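Local coordinates for protein major centromere autoantigen B (Homo sapiens, PDB 1UFI) that binds centromeric DNA and dimerizes through this small helical domain, at residues Phe9-Leu23 / Ile36-Arg48. Sequence-based numbering, arbitrary orientation.
Sequences FGEAMAYFAMVKRYL and ILHLEHDLVHVTR
Phe16 swings CG away from its own backbone nitrogen (chi1 -171°) and Glu40 CG likewise lies anti to its backbone N, which sends the phenyl ring of one helix across the side chain of the other at about a right angle. The ring is a knob in a hole formed by Ile36, Leu39, Glu40 and Leu43. Leu43 CD1 lies over one face in a CH-pi contact, 4.0 Å from the ring centroid, while Ile36 O and Glu40 OE2 meet the ring edge near its plane. One turn along, Lys20 CD packs on Ile36 CG2 at 3.6 Å, and the bend about the CG-CD bond (chi3 68°) turns the chain so that NZ meets Glu40 OE2. At 2.7 Å between Lys20 NZ and Glu40 OE2, this is a salt bridge made on the syn lone pair of the carboxylate. Toward the start of helix 9-23, Met13 SD rests against Leu43 CB at 3.6 Å. Next comes Phe9, with Thr47 CG2 almost directly above its ring centre, 3.5 Å from the centroid. The Thr47 hydroxyl bonds back to its own helix, OG1 to Leu43 O at 2.7 Å, and also pairs with Tyr22 OH of the second subunit. Leu23 meets Ile36 CD1 at the other end. The axes of 9-23 and 36-48 approach to 11.1 Å and run nearly antiparallel (175°), as a helical hairpin whose buried residues also serve the dimer: Leu23 packs on Leu39 of the second subunit. The chemistry is thus a mostly apolar seam with one charged clasp, in which Lys20 probably steadies the Glu40 carboxylate against the Phe16 ring edge.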
loop_
_atom_site.group_PDB
_atom_site.type_symbol
_atom_site.label_atom_id
_atom_site.label_comp_id
_atom_site.label_asym_id
_atom_site.label_seq_id
_atom_site.Cartn_x
_atom_site.Cartn_y
_atom_site.Cartn_z
ATOM N N PHE A 9 9.074 10.391 -1.482
ATOM C CA PHE A 9 9.348 9.088 -0.954
ATOM C C PHE A 9 8.963 8.974 0.504
ATOM O O PHE A 9 8.334 7.995 0.871
ATOM C CB PHE A 9 10.798 8.695 -1.267
ATOM C CG PHE A 9 11.271 7.394 -0.648
ATOM C CD1 PHE A 9 10.556 6.169 -0.771
ATOM C CD2 PHE A 9 12.497 7.364 -0.035
ATOM C CE1 PHE A 9 11.094 4.963 -0.205
ATOM C CE2 PHE A 9 13.008 6.174 0.524
ATOM C CZ PHE A 9 12.296 4.981 0.412
ATOM N N GLY A 10 9.300 9.995 1.317
ATOM C CA GLY A 10 9.070 10.009 2.751
ATOM C C GLY A 10 7.566 10.086 3.008
ATOM O O GLY A 10 7.074 9.370 3.850
ATOM N N GLU A 11 6.888 10.929 2.253
ATOM C CA GLU A 11 5.440 11.066 2.370
ATOM C C GLU A 11 4.848 9.676 2.054
ATOM O O GLU A 11 3.985 9.161 2.800
ATOM C CB GLU A 11 4.928 12.070 1.365
ATOM C CG GLU A 11 5.217 13.536 1.752
ATOM C CD GLU A 11 5.147 14.537 0.591
ATOM O OE1 GLU A 11 5.638 15.686 0.754
ATOM O OE2 GLU A 11 4.656 14.247 -0.486
ATOM N N ALA A 12 5.292 9.082 0.954
ATOM C CA ALA A 12 4.688 7.799 0.537
ATOM C C ALA A 12 4.831 6.760 1.643
ATOM O O ALA A 12 3.928 5.934 1.906
ATOM C CB ALA A 12 5.275 7.302 -0.782
ATOM N N MET A 13 5.997 6.746 2.288
ATOM C CA MET A 13 6.224 5.761 3.336
ATOM C C MET A 13 5.403 6.042 4.569
ATOM O O MET A 13 5.020 5.089 5.270
ATOM C CB MET A 13 7.733 5.623 3.657
ATOM C CG MET A 13 8.514 5.228 2.427
ATOM S SD MET A 13 7.863 3.698 1.509
ATOM C CE MET A 13 8.193 2.770 2.532
ATOM N N ALA A 14 5.192 7.332 4.864
ATOM C CA ALA A 14 4.308 7.728 5.975
ATOM C C ALA A 14 2.906 7.198 5.722
ATOM O O ALA A 14 2.283 6.593 6.594
ATOM C CB ALA A 14 4.301 9.258 6.164
ATOM N N TYR A 15 2.426 7.449 4.517
ATOM C CA TYR A 15 1.084 6.962 4.038
ATOM C C TYR A 15 1.023 5.449 4.104
ATOM O O TYR A 15 0.068 4.869 4.537
ATOM C CB TYR A 15 0.859 7.401 2.619
ATOM C CG TYR A 15 0.886 8.929 2.429
ATOM C CD1 TYR A 15 0.678 9.794 3.503
ATOM C CD2 TYR A 15 1.103 9.451 1.175
ATOM C CE1 TYR A 15 0.717 11.211 3.303
ATOM C CE2 TYR A 15 1.134 10.833 0.976
ATOM C CZ TYR A 15 0.944 11.669 2.012
ATOM O OH TYR A 15 0.976 13.020 1.703
ATOM N N PHE A 16 2.057 4.774 3.617
ATOM C CA PHE A 16 2.095 3.329 3.714
ATOM C C PHE A 16 2.020 2.772 5.147
ATOM O O PHE A 16 1.340 1.748 5.415
ATOM C CB PHE A 16 3.370 2.766 3.012
ATOM C CG PHE A 16 3.312 1.271 2.909
ATOM C CD1 PHE A 16 3.928 0.453 3.829
ATOM C CD2 PHE A 16 2.483 0.714 1.917
ATOM C CE1 PHE A 16 3.746 -0.959 3.744
ATOM C CE2 PHE A 16 2.349 -0.677 1.793
ATOM C CZ PHE A 16 2.957 -1.497 2.747
ATOM N N ALA A 17 2.663 3.472 6.087
ATOM C CA ALA A 17 2.585 3.136 7.509
ATOM C C ALA A 17 1.107 3.173 7.994
ATOM O O ALA A 17 0.678 2.303 8.744
ATOM C CB ALA A 17 3.510 4.089 8.339
ATOM N N MET A 18 0.359 4.146 7.497
ATOM C CA MET A 18 -1.028 4.306 7.876
ATOM C C MET A 18 -1.872 3.208 7.193
ATOM O O MET A 18 -2.794 2.687 7.803
ATOM C CB MET A 18 -1.526 5.725 7.490
ATOM C CG MET A 18 -0.869 6.822 8.321
ATOM S SD MET A 18 -1.306 6.699 10.089
ATOM C CE MET A 18 -0.293 6.340 10.578
ATOM N N VAL A 19 -1.589 2.876 5.935
ATOM C CA VAL A 19 -2.232 1.705 5.288
ATOM C C VAL A 19 -1.992 0.418 6.132
ATOM O O VAL A 19 -2.936 -0.379 6.323
ATOM C CB VAL A 19 -1.720 1.470 3.812
ATOM C CG1 VAL A 19 -2.301 0.154 3.249
ATOM C CG2 VAL A 19 -1.990 2.667 2.909
ATOM N N LYS A 20 -0.757 0.204 6.598
ATOM C CA LYS A 20 -0.432 -0.966 7.408
ATOM C C LYS A 20 -1.195 -0.920 8.777
ATOM O O LYS A 20 -1.698 -1.940 9.264
ATOM C CB LYS A 20 1.144 -1.083 7.534
ATOM C CG LYS A 20 1.698 -2.257 8.387
ATOM C CD LYS A 20 3.192 -2.474 8.025
ATOM C CE LYS A 20 4.105 -1.357 8.440
ATOM N NZ LYS A 20 5.561 -1.821 8.352
ATOM N N ARG A 21 -1.325 0.268 9.326
ATOM C CA ARG A 21 -2.011 0.460 10.615
ATOM C C ARG A 21 -3.468 0.085 10.464
ATOM O O ARG A 21 -4.071 -0.555 11.365
ATOM C CB ARG A 21 -1.867 1.907 11.093
ATOM C CG ARG A 21 -2.937 2.293 12.102
ATOM C CD ARG A 21 -2.553 3.458 12.966
ATOM N NE ARG A 21 -1.117 3.625 12.976
ATOM C CZ ARG A 21 -0.461 4.553 13.655
ATOM N NH1 ARG A 21 0.688 4.291 14.267
ATOM N NH2 ARG A 21 -0.979 5.756 13.731
ATOM N N TYR A 22 -4.036 0.463 9.326
ATOM C CA TYR A 22 -5.419 0.138 9.016
ATOM C C TYR A 22 -5.650 -1.374 8.865
ATOM O O TYR A 22 -6.505 -1.997 9.559
ATOM C CB TYR A 22 -5.936 0.932 7.787
ATOM C CG TYR A 22 -7.330 0.554 7.375
ATOM C CD1 TYR A 22 -8.432 1.096 8.057
ATOM C CD2 TYR A 22 -7.561 -0.362 6.348
ATOM C CE1 TYR A 22 -9.679 0.737 7.707
ATOM C CE2 TYR A 22 -8.857 -0.694 5.960
ATOM C CZ TYR A 22 -9.895 -0.151 6.718
ATOM O OH TYR A 22 -11.174 -0.493 6.394
ATOM N N LEU A 23 -4.867 -1.980 8.017
ATOM C CA LEU A 23 -4.995 -3.386 7.708
ATOM C C LEU A 23 -4.759 -4.266 8.910
ATOM O O LEU A 23 -5.548 -5.190 9.145
ATOM C CB LEU A 23 -3.953 -3.710 6.627
ATOM C CG LEU A 23 -4.450 -4.390 5.376
ATOM C CD1 LEU A 23 -5.996 -4.423 5.153
ATOM C CD2 LEU A 23 -3.592 -3.897 4.169
ATOM N N ILE A 36 1.549 -7.075 2.493
ATOM C CA ILE A 36 2.079 -5.835 3.081
ATOM C C ILE A 36 3.597 -5.768 2.955
ATOM O O ILE A 36 4.131 -4.761 2.472
ATOM C CB ILE A 36 1.688 -5.725 4.559
ATOM C CG1 ILE A 36 0.204 -5.456 4.610
ATOM C CG2 ILE A 36 2.417 -4.531 5.213
ATOM C CD1 ILE A 36 -0.368 -5.581 6.097
ATOM N N LEU A 37 4.250 -6.849 3.401
ATOM C CA LEU A 37 5.721 -6.895 3.451
ATOM C C LEU A 37 6.342 -6.813 2.036
ATOM O O LEU A 37 7.336 -6.129 1.913
ATOM C CB LEU A 37 6.224 -8.107 4.233
ATOM C CG LEU A 37 6.212 -7.815 5.768
ATOM C CD1 LEU A 37 5.816 -9.006 6.592
ATOM C CD2 LEU A 37 7.554 -7.357 6.267
ATOM N N HIS A 38 5.699 -7.431 1.043
ATOM C CA HIS A 38 6.137 -7.314 -0.353
ATOM C C HIS A 38 6.012 -5.888 -0.884
ATOM O O HIS A 38 6.929 -5.375 -1.523
ATOM C CB HIS A 38 5.441 -8.353 -1.240
ATOM C CG HIS A 38 6.046 -9.720 -1.086
ATOM N ND1 HIS A 38 7.218 -10.087 -1.736
ATOM C CD2 HIS A 38 5.736 -10.740 -0.253
ATOM C CE1 HIS A 38 7.544 -11.322 -1.359
ATOM N NE2 HIS A 38 6.660 -11.738 -0.462
ATOM N N LEU A 39 4.878 -5.241 -0.670
ATOM C CA LEU A 39 4.741 -3.862 -1.213
ATOM C C LEU A 39 5.707 -2.868 -0.552
ATOM O O LEU A 39 6.278 -2.010 -1.224
ATOM C CB LEU A 39 3.261 -3.420 -1.183
ATOM C CG LEU A 39 3.090 -2.181 -2.054
ATOM C CD1 LEU A 39 3.416 -2.484 -3.472
ATOM C CD2 LEU A 39 1.601 -1.725 -1.859
ATOM N N GLU A 40 5.932 -3.038 0.745
ATOM C CA GLU A 40 6.840 -2.177 1.520
ATOM C C GLU A 40 8.239 -2.309 0.921
ATOM O O GLU A 40 8.948 -1.301 0.748
ATOM C CB GLU A 40 6.880 -2.563 2.989
ATOM C CG GLU A 40 7.595 -1.499 3.787
ATOM C CD GLU A 40 7.510 -1.702 5.307
ATOM O OE1 GLU A 40 8.552 -1.617 6.000
ATOM O OE2 GLU A 40 6.410 -1.978 5.846
ATOM N N HIS A 41 8.586 -3.548 0.563
ATOM C CA HIS A 41 9.907 -3.859 0.030
ATOM C C HIS A 41 10.059 -3.196 -1.303
ATOM O O HIS A 41 11.050 -2.506 -1.510
ATOM C CB HIS A 41 10.086 -5.365 -0.137
ATOM C CG HIS A 41 11.392 -5.731 -0.763
ATOM N ND1 HIS A 41 12.535 -5.925 -0.024
ATOM C CD2 HIS A 41 11.734 -5.922 -2.056
ATOM C CE1 HIS A 41 13.535 -6.211 -0.840
ATOM N NE2 HIS A 41 13.083 -6.205 -2.077
ATOM N N ASP A 42 9.017 -3.293 -2.147
ATOM C CA ASP A 42 9.073 -2.723 -3.498
ATOM C C ASP A 42 9.251 -1.223 -3.346
ATOM O O ASP A 42 10.049 -0.597 -4.077
ATOM C CB ASP A 42 7.764 -2.972 -4.321
ATOM C CG ASP A 42 7.543 -4.431 -4.671
ATOM O OD1 ASP A 42 8.531 -5.182 -4.832
ATOM O OD2 ASP A 42 6.397 -4.906 -4.785
ATOM N N LEU A 43 8.470 -0.598 -2.444
ATOM C CA LEU A 43 8.540 0.858 -2.262
ATOM C C LEU A 43 9.994 1.301 -1.944
ATOM O O LEU A 43 10.442 2.296 -2.521
ATOM C CB LEU A 43 7.630 1.287 -1.137
ATOM C CG LEU A 43 6.169 1.396 -1.547
ATOM C CD1 LEU A 43 5.322 1.321 -0.213
ATOM C CD2 LEU A 43 5.935 2.716 -2.278
ATOM N N VAL A 44 10.685 0.553 -1.089
ATOM C CA VAL A 44 12.061 0.906 -0.681
ATOM C C VAL A 44 13.009 0.601 -1.809
ATOM O O VAL A 44 13.937 1.378 -2.103
ATOM C CB VAL A 44 12.472 0.105 0.514
ATOM C CG1 VAL A 44 14.028 0.092 0.688
ATOM C CG2 VAL A 44 11.676 0.613 1.756
ATOM N N HIS A 45 12.847 -0.561 -2.406
ATOM C CA HIS A 45 13.932 -1.007 -3.291
ATOM C C HIS A 45 13.814 -0.472 -4.715
ATOM O O HIS A 45 14.852 -0.215 -5.339
ATOM C CB HIS A 45 14.176 -2.512 -3.180
ATOM C CG HIS A 45 14.995 -2.872 -1.990
ATOM N ND1 HIS A 45 14.445 -3.408 -0.848
ATOM C CD2 HIS A 45 16.313 -2.694 -1.726
ATOM C CE1 HIS A 45 15.389 -3.580 0.060
ATOM N NE2 HIS A 45 16.534 -3.149 -0.448
ATOM N N VAL A 46 12.596 -0.257 -5.213
ATOM C CA VAL A 46 12.373 0.517 -6.426
ATOM C C VAL A 46 12.978 1.917 -6.324
ATOM O O VAL A 46 13.526 2.426 -7.294
ATOM C CB VAL A 46 10.875 0.655 -6.769
ATOM C CG1 VAL A 46 10.600 1.749 -7.834
ATOM C CG2 VAL A 46 10.316 -0.739 -7.223
ATOM N N THR A 47 12.815 2.547 -5.175
ATOM C CA THR A 47 13.373 3.868 -4.924
ATOM C C THR A 47 14.914 3.802 -4.905
ATOM O O THR A 47 15.558 4.570 -5.592
ATOM C CB THR A 47 12.806 4.400 -3.596
ATOM O OG1 THR A 47 11.382 4.511 -3.749
ATOM C CG2 THR A 47 13.318 5.875 -3.290
ATOM N N ARG A 48 15.462 2.870 -4.135
ATOM C CA ARG A 48 16.915 2.694 -3.995
ATOM C C ARG A 48 17.572 2.502 -5.362
ATOM O O ARG A 48 18.651 3.050 -5.630
ATOM C CB ARG A 48 17.199 1.502 -3.048
ATOM C CG ARG A 48 18.693 1.221 -2.695
ATOM C CD ARG A 48 19.035 -0.299 -2.686
ATOM N NE ARG A 48 19.733 -0.774 -1.480
ATOM C CZ ARG A 48 19.231 -0.773 -0.232
ATOM N NH1 ARG A 48 18.013 -0.298 0.023
ATOM N NH2 ARG A 48 19.962 -1.244 0.773
#